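Local coordinates for protein telomerase reverse transcriptase (Candida tropicalis MYA-3404, PDB 6ZD1) that probably extends chromosome ends as the catalytic subunit of telomerase, a reverse transcriptase that copies a template in its RNA component into telomeric repeats, at residues A[655-660]-A[668-673]; A[440-445]-A[461-466]; A[539-544]-A[558-563]. All blocks are in the same frame, centred on the assembly; numbering follows the deposited sequence.

Contact 1: A[655-660]-A[668-673]; sequences TTIEKF and EGVEYL
Phe660 reaches from helix 642-664 toward the start of helix 670-684, and its ring is the tightly packed part of the contact. CG lies anti to the backbone N (chi1 174°), which swings the ring off the helix toward the neighbouring backbone. CD1 meets Val670 CG1 at 3.6 Å near the ring plane. At the same rim, CE1 is 3.6 Å from the backbone O of Glu668, an in-plane approach that sets the faintly positive C-H edge toward a carbonyl. Leu673 CD2 lies over one face, 4.2 Å from Phe660 CG. A large flat side chain suits this place because it can use edge and face at once. Gly669, the N-cap residue, has positive phi and no side chain, so its backbone can sit beside the ring.

Looser packing follows one turn earlier. Ile657 CG2 is 4.3 Å from Val670 CG1, and Leu673 CD2 is 4.3 Å from both Ile657 CD1 and Thr656 CG2. Methyl groups of Ile657 and Thr656 suit this looser, apolar packing, while Glu671 and Tyr672, on the exposed side of the second helix, take no part.

The pair joins consecutive helices of the C-terminal helical region: helix 609-637 borders it through Ile612 and Val616, Tyr593 of helix 582-596 bonds Thr656 OG1, and Ile703 of strand 702-703 packs on Val670.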
# COMPACT_ATOMS: atom_id res chain seq x y z
N THR A 655 -7.51 -10.08 6.26
CA THR A 655 -6.70 -9.73 5.09
C THR A 655 -6.12 -8.32 5.23
O THR A 655 -4.95 -8.09 4.91
CB THR A 655 -7.52 -9.84 3.81
OG1 THR A 655 -8.14 -11.14 3.75
CG2 THR A 655 -6.62 -9.67 2.60
N THR A 656 -6.93 -7.38 5.73
CA THR A 656 -6.45 -6.01 5.88
C THR A 656 -5.31 -5.95 6.89
O THR A 656 -4.25 -5.37 6.62
CB THR A 656 -7.60 -5.10 6.31
OG1 THR A 656 -8.66 -5.18 5.35
CG2 THR A 656 -7.13 -3.66 6.45
N ILE A 657 -5.49 -6.58 8.06
CA ILE A 657 -4.46 -6.53 9.08
C ILE A 657 -3.20 -7.24 8.60
O ILE A 657 -2.08 -6.75 8.80
CB ILE A 657 -4.98 -7.13 10.40
CG1 ILE A 657 -6.15 -6.31 10.93
CG2 ILE A 657 -3.87 -7.17 11.44
CD1 ILE A 657 -5.79 -4.87 11.24
N GLU A 658 -3.36 -8.38 7.92
CA GLU A 658 -2.21 -9.14 7.44
C GLU A 658 -1.44 -8.35 6.39
O GLU A 658 -0.21 -8.25 6.46
CB GLU A 658 -2.68 -10.48 6.86
CG GLU A 658 -1.69 -11.63 6.96
CD GLU A 658 -0.76 -11.72 5.76
OE1 GLU A 658 0.15 -12.57 5.78
OE2 GLU A 658 -0.94 -10.93 4.81
N LYS A 659 -2.14 -7.75 5.43
CA LYS A 659 -1.44 -6.99 4.39
C LYS A 659 -0.81 -5.72 4.96
O LYS A 659 0.25 -5.31 4.49
CB LYS A 659 -2.40 -6.66 3.24
CG LYS A 659 -1.69 -6.20 1.98
CD LYS A 659 -2.62 -6.23 0.77
CE LYS A 659 -1.88 -5.80 -0.48
NZ LYS A 659 -2.70 -5.96 -1.71
N PHE A 660 -1.43 -5.12 5.98
CA PHE A 660 -0.83 -3.94 6.61
C PHE A 660 0.47 -4.30 7.32
O PHE A 660 1.45 -3.56 7.25
CB PHE A 660 -1.81 -3.30 7.59
CG PHE A 660 -1.21 -2.18 8.39
CD1 PHE A 660 -0.67 -2.40 9.65
CD2 PHE A 660 -1.18 -0.89 7.88
CE1 PHE A 660 -0.11 -1.36 10.38
CE2 PHE A 660 -0.63 0.16 8.61
CZ PHE A 660 -0.09 -0.08 9.86
N GLU A 668 3.18 -1.86 14.51
CA GLU A 668 2.80 -0.54 15.00
C GLU A 668 1.60 -0.04 14.21
O GLU A 668 1.70 0.23 13.01
CB GLU A 668 3.97 0.43 14.89
CG GLU A 668 3.66 1.82 15.42
CD GLU A 668 4.79 2.80 15.18
OE1 GLU A 668 4.49 4.01 15.07
OE2 GLU A 668 5.96 2.37 15.09
N GLY A 669 0.46 0.10 14.89
CA GLY A 669 -0.74 0.65 14.29
C GLY A 669 -1.82 -0.35 13.95
O GLY A 669 -2.89 0.06 13.48
N VAL A 670 -1.60 -1.65 14.18
CA VAL A 670 -2.65 -2.62 13.90
C VAL A 670 -3.79 -2.48 14.90
O VAL A 670 -4.96 -2.63 14.56
CB VAL A 670 -2.09 -4.06 13.87
CG1 VAL A 670 -1.05 -4.20 12.77
CG2 VAL A 670 -1.50 -4.44 15.22
N GLU A 671 -3.45 -2.15 16.15
CA GLU A 671 -4.48 -1.92 17.16
C GLU A 671 -5.36 -0.74 16.77
O GLU A 671 -6.59 -0.85 16.74
CB GLU A 671 -3.84 -1.69 18.53
CG GLU A 671 -3.30 -2.95 19.18
CD GLU A 671 -4.25 -3.49 20.22
OE1 GLU A 671 -4.00 -3.27 21.43
OE2 GLU A 671 -5.26 -4.13 19.84
N TYR A 672 -4.74 0.39 16.44
CA TYR A 672 -5.51 1.56 16.02
C TYR A 672 -6.35 1.24 14.79
O TYR A 672 -7.51 1.68 14.69
CB TYR A 672 -4.56 2.73 15.75
CG TYR A 672 -5.23 3.99 15.22
CD1 TYR A 672 -5.81 4.91 16.08
CD2 TYR A 672 -5.26 4.26 13.85
CE1 TYR A 672 -6.42 6.06 15.60
CE2 TYR A 672 -5.87 5.41 13.36
CZ TYR A 672 -6.44 6.30 14.24
OH TYR A 672 -7.04 7.44 13.75
N LEU A 673 -5.81 0.44 13.87
CA LEU A 673 -6.55 0.15 12.65
C LEU A 673 -7.69 -0.83 12.91
O LEU A 673 -8.77 -0.69 12.33
CB LEU A 673 -5.60 -0.41 11.59
CG LEU A 673 -6.15 -0.47 10.16
CD1 LEU A 673 -6.55 0.92 9.68
CD2 LEU A 673 -5.14 -1.10 9.22

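Contact 2: A[440-445]-A[461-466]; sequences EDATCL and GVFQGF
Ala442 and Cys444 face Phe463 and Phe466 within the reverse transcriptase domain, where the segment 461-466 has a Gln-Gly sequence consistent with motif B' of reverse transcriptases and leads into helix 469-484. A type II beta turn from Phe463 to Phe466 sets two aromatic rings on one side of the loop. Gly465, with positive phi, suits the third position of that turn.

The bumps come from segment 440-445. Ala442 CB is a small knob: it sits over one face of the Phe466 ring, 4.2 Å from CE2, and also at the edge of the Phe463 ring, 4.3 Å from CD2. A methyl group is compact enough to meet both rings from the same backbone position.

Two residues on, Cys444 again points its side chain at the loop, as extended alternation predicts, whereas Thr443 between them turns away and bonds Asn231 through OG1. The backbone of Thr443 still takes part, with its O at the edge of the Phe466 ring, 4.2 Å from CZ. Cys444 fits against the far end of the Phe463 ring: CB touches CE2 and CZ, each at 3.9 Å. Around this short side chain also lie Phe456 of the hairpin partner, Ile234 of the neighbouring strand 231-237 and Cys247 of strand 244-249, one further on.

Cys444 SG stands between the backbone N and the carbonyl carbon (chi1 75°), which turns it toward the end of the Phe463 ring. The sulfur-aromatic contact is oblique, the line from SG to the ring centroid running 57° off the normal, and SG comes to 3.7 Å from Phe463 CZ.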
# COMPACT_ATOMS: atom_id res chain seq x y z
N GLU A 440 21.97 10.79 5.65
CA GLU A 440 23.29 10.97 5.04
C GLU A 440 23.92 9.67 4.56
O GLU A 440 24.79 9.72 3.68
CB GLU A 440 24.23 11.65 6.04
CG GLU A 440 23.67 12.96 6.60
CD GLU A 440 24.55 13.56 7.69
OE1 GLU A 440 24.53 14.81 7.83
OE2 GLU A 440 25.24 12.80 8.40
N ASP A 441 23.51 8.52 5.08
CA ASP A 441 24.14 7.25 4.75
C ASP A 441 23.24 6.32 3.95
O ASP A 441 23.60 5.15 3.75
CB ASP A 441 24.62 6.53 6.02
CG ASP A 441 25.54 7.39 6.86
OD1 ASP A 441 25.16 7.71 8.01
OD2 ASP A 441 26.63 7.76 6.38
N ALA A 442 22.08 6.79 3.49
CA ALA A 442 21.21 5.94 2.69
C ALA A 442 21.87 5.64 1.36
O ALA A 442 22.26 6.56 0.63
CB ALA A 442 19.85 6.62 2.49
N THR A 443 22.02 4.36 1.05
CA THR A 443 22.59 3.91 -0.22
C THR A 443 21.65 2.91 -0.87
O THR A 443 20.83 2.28 -0.20
CB THR A 443 23.98 3.27 -0.03
OG1 THR A 443 23.88 2.15 0.85
CG2 THR A 443 24.96 4.28 0.55
N CYS A 444 21.78 2.77 -2.19
CA CYS A 444 20.97 1.84 -2.95
C CYS A 444 21.86 0.99 -3.85
O CYS A 444 22.95 1.41 -4.24
CB CYS A 444 19.90 2.55 -3.80
SG CYS A 444 20.51 3.38 -5.27
N LEU A 445 21.38 -0.21 -4.14
CA LEU A 445 22.06 -1.14 -5.04
C LEU A 445 21.39 -1.09 -6.40
O LEU A 445 20.15 -1.07 -6.49
CB LEU A 445 22.03 -2.56 -4.49
CG LEU A 445 22.95 -2.89 -3.31
CD1 LEU A 445 22.42 -2.34 -1.99
CD2 LEU A 445 23.15 -4.39 -3.22
N GLY A 461 18.35 14.96 -1.56
CA GLY A 461 17.04 14.37 -1.38
C GLY A 461 17.07 13.17 -0.45
O GLY A 461 18.07 12.85 0.19
N VAL A 462 15.93 12.49 -0.40
CA VAL A 462 15.74 11.34 0.46
C VAL A 462 15.07 10.25 -0.36
O VAL A 462 14.20 10.53 -1.19
CB VAL A 462 14.90 11.69 1.71
CG1 VAL A 462 14.43 10.44 2.43
CG2 VAL A 462 15.72 12.56 2.65
N PHE A 463 15.50 9.01 -0.14
CA PHE A 463 14.91 7.89 -0.86
C PHE A 463 13.52 7.61 -0.35
O PHE A 463 13.31 7.44 0.86
CB PHE A 463 15.78 6.64 -0.70
CG PHE A 463 16.85 6.52 -1.74
CD1 PHE A 463 16.57 6.77 -3.07
CD2 PHE A 463 18.14 6.15 -1.38
CE1 PHE A 463 17.56 6.65 -4.03
CE2 PHE A 463 19.12 6.03 -2.33
CZ PHE A 463 18.84 6.28 -3.66
N GLN A 464 12.55 7.54 -1.26
CA GLN A 464 11.23 7.07 -0.90
C GLN A 464 11.28 5.57 -0.69
O GLN A 464 11.86 4.83 -1.49
CB GLN A 464 10.23 7.43 -2.00
CG GLN A 464 8.78 7.27 -1.59
CD GLN A 464 7.84 7.70 -2.69
OE1 GLN A 464 8.18 8.54 -3.53
NE2 GLN A 464 6.64 7.12 -2.70
N GLY A 465 10.69 5.10 0.41
CA GLY A 465 10.72 3.70 0.77
C GLY A 465 11.45 3.37 2.05
O GLY A 465 11.35 2.23 2.53
N PHE A 466 12.21 4.31 2.62
CA PHE A 466 12.82 4.09 3.92
C PHE A 466 11.84 4.45 5.04
O PHE A 466 10.83 5.13 4.83
CB PHE A 466 14.10 4.90 4.06
CG PHE A 466 15.29 4.26 3.41
CD1 PHE A 466 16.08 3.37 4.12
CD2 PHE A 466 15.61 4.54 2.10
CE1 PHE A 466 17.17 2.77 3.52
CE2 PHE A 466 16.71 3.95 1.50
CZ PHE A 466 17.49 3.06 2.21

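Contact 3: A[539-544]-A[558-563]; sequences VEINGE and INCLTL
Ile541, at the end of strand 539-541, meets Cys560 just beyond strand 556-559. Its CG1 stands between the backbone N and the carbonyl carbon (chi1 59°), and the extended second torsion (chi2 177°) carries CD1 to 3.6 Å from Cys560 CB. A long aliphatic branch suits this buried place between two strand ends.

At Asn542 the partner is the same cysteine, but the surface is backbone: Cys560 SG lies 3.4 Å from the carbonyl C of Asn542. The Asn542 side chain points away and forms an Asx turn, its OD1 accepting Glu544 N at 3.1 Å from 48° above the carbonyl plane. Gly543, with positive phi, lets the chain bend while keeping its backbone close to the other segment; its O is 3.6 Å from Leu561 CD1, on the solvent side. A second Asx turn shapes that side, where Asn559 OD1 takes Leu561 N at 2.8 Å in the carbonyl plane.

Strand 539-541 is one of the two outer strands of the four-stranded antiparallel palm sheet, paired with 334-339. Strand 556-559 is the middle of a three-stranded sheet, whose hairpin with 550-553 is consistent with motif E, the primer grip of reverse transcriptases.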
# COMPACT_ATOMS: atom_id res chain seq x y z
N VAL A 539 -3.32 25.81 -10.60
CA VAL A 539 -4.67 26.12 -11.06
C VAL A 539 -5.28 27.15 -10.13
O VAL A 539 -5.19 27.03 -8.91
CB VAL A 539 -5.55 24.85 -11.13
CG1 VAL A 539 -6.97 25.20 -11.54
CG2 VAL A 539 -4.95 23.85 -12.11
N GLU A 540 -5.91 28.17 -10.71
CA GLU A 540 -6.51 29.25 -9.94
C GLU A 540 -7.89 29.57 -10.51
O GLU A 540 -8.03 29.79 -11.71
CB GLU A 540 -5.63 30.51 -9.97
CG GLU A 540 -6.13 31.64 -9.08
CD GLU A 540 -5.43 32.96 -9.37
OE1 GLU A 540 -6.07 34.02 -9.22
OE2 GLU A 540 -4.24 32.93 -9.74
N ILE A 541 -8.89 29.61 -9.63
CA ILE A 541 -10.23 30.06 -9.99
C ILE A 541 -10.73 30.99 -8.89
O ILE A 541 -10.27 30.94 -7.75
CB ILE A 541 -11.23 28.90 -10.23
CG1 ILE A 541 -11.37 28.03 -8.98
CG2 ILE A 541 -10.80 28.06 -11.42
CD1 ILE A 541 -12.38 26.93 -9.15
N ASN A 542 -11.67 31.86 -9.26
CA ASN A 542 -12.23 32.84 -8.34
C ASN A 542 -13.74 32.91 -8.34
O ASN A 542 -14.31 33.42 -7.36
CB ASN A 542 -11.66 34.24 -8.62
CG ASN A 542 -11.87 34.68 -10.06
OD1 ASN A 542 -12.83 34.26 -10.72
ND2 ASN A 542 -10.98 35.53 -10.55
N GLY A 543 -14.42 32.46 -9.39
CA GLY A 543 -15.86 32.54 -9.42
C GLY A 543 -16.40 33.96 -9.35
O GLY A 543 -17.29 34.25 -8.54
N GLU A 544 -15.85 34.86 -10.17
CA GLU A 544 -16.40 36.20 -10.34
C GLU A 544 -17.35 36.27 -11.52
O GLU A 544 -17.49 37.35 -12.13
CB GLU A 544 -15.28 37.22 -10.49
CG GLU A 544 -14.47 37.48 -9.23
CD GLU A 544 -13.41 38.56 -9.42
OE1 GLU A 544 -13.25 39.04 -10.56
OE2 GLU A 544 -12.75 38.92 -8.43
N ILE A 558 -14.30 20.64 -5.68
CA ILE A 558 -14.60 21.79 -4.83
C ILE A 558 -15.19 22.89 -5.69
O ILE A 558 -14.56 23.35 -6.65
CB ILE A 558 -13.35 22.29 -4.10
CG1 ILE A 558 -12.74 21.16 -3.26
CG2 ILE A 558 -13.70 23.48 -3.22
CD1 ILE A 558 -11.42 21.52 -2.61
N ASN A 559 -16.41 23.31 -5.36
CA ASN A 559 -17.07 24.41 -6.04
C ASN A 559 -16.63 25.73 -5.42
O ASN A 559 -16.82 25.95 -4.22
CB ASN A 559 -18.59 24.26 -5.98
CG ASN A 559 -19.32 25.23 -6.91
OD1 ASN A 559 -19.07 26.43 -6.90
ND2 ASN A 559 -20.23 24.70 -7.72
N CYS A 560 -16.03 26.60 -6.24
CA CYS A 560 -15.50 27.87 -5.76
C CYS A 560 -16.59 28.82 -5.30
O CYS A 560 -16.32 29.71 -4.49
CB CYS A 560 -14.68 28.53 -6.87
SG CYS A 560 -13.84 30.06 -6.40
N LEU A 561 -17.81 28.65 -5.79
CA LEU A 561 -18.90 29.58 -5.53
C LEU A 561 -19.66 29.25 -4.25
O LEU A 561 -20.06 30.17 -3.52
CB LEU A 561 -19.87 29.58 -6.71
CG LEU A 561 -20.70 30.85 -6.87
CD1 LEU A 561 -19.78 32.05 -7.04
CD2 LEU A 561 -21.63 30.71 -8.06
N THR A 562 -19.90 27.97 -3.98
CA THR A 562 -20.65 27.55 -2.81
C THR A 562 -19.83 26.75 -1.81
O THR A 562 -20.36 26.40 -0.74
CB THR A 562 -21.87 26.72 -3.24
OG1 THR A 562 -21.42 25.54 -3.91
CG2 THR A 562 -22.75 27.53 -4.18
N LEU A 563 -18.56 26.45 -2.11
CA LEU A 563 -17.71 25.63 -1.24
C LEU A 563 -18.33 24.25 -1.01
O LEU A 563 -18.26 23.70 0.09
CB LEU A 563 -17.39 26.34 0.08
CG LEU A 563 -16.31 27.42 0.01
CD1 LEU A 563 -15.86 27.85 1.40
CD2 LEU A 563 -15.12 26.97 -0.82

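All three contacts are made without hydrogen bonds between their segments, yet their settings differ. Contact 1 is nearest the centre of the chain and pairs successive helices with a mainly aliphatic and aromatic surface, with a backbone carbonyl at the ring edge. Contact 2, also buried, joins a strand to an irregular loop and adds sulfur to its aromatic packing. Contact 3, whose centre is about 33 Å from the centre of the chain, ties the ends of strands from separate sheets, pairs a cysteine with main-chain atoms and runs out to an exposed leucine. No two contacts share an element or touch: the nearest atoms of contacts 1 and 2 are about 12 Å apart, and those of contact 3 lie about 22 Å from either.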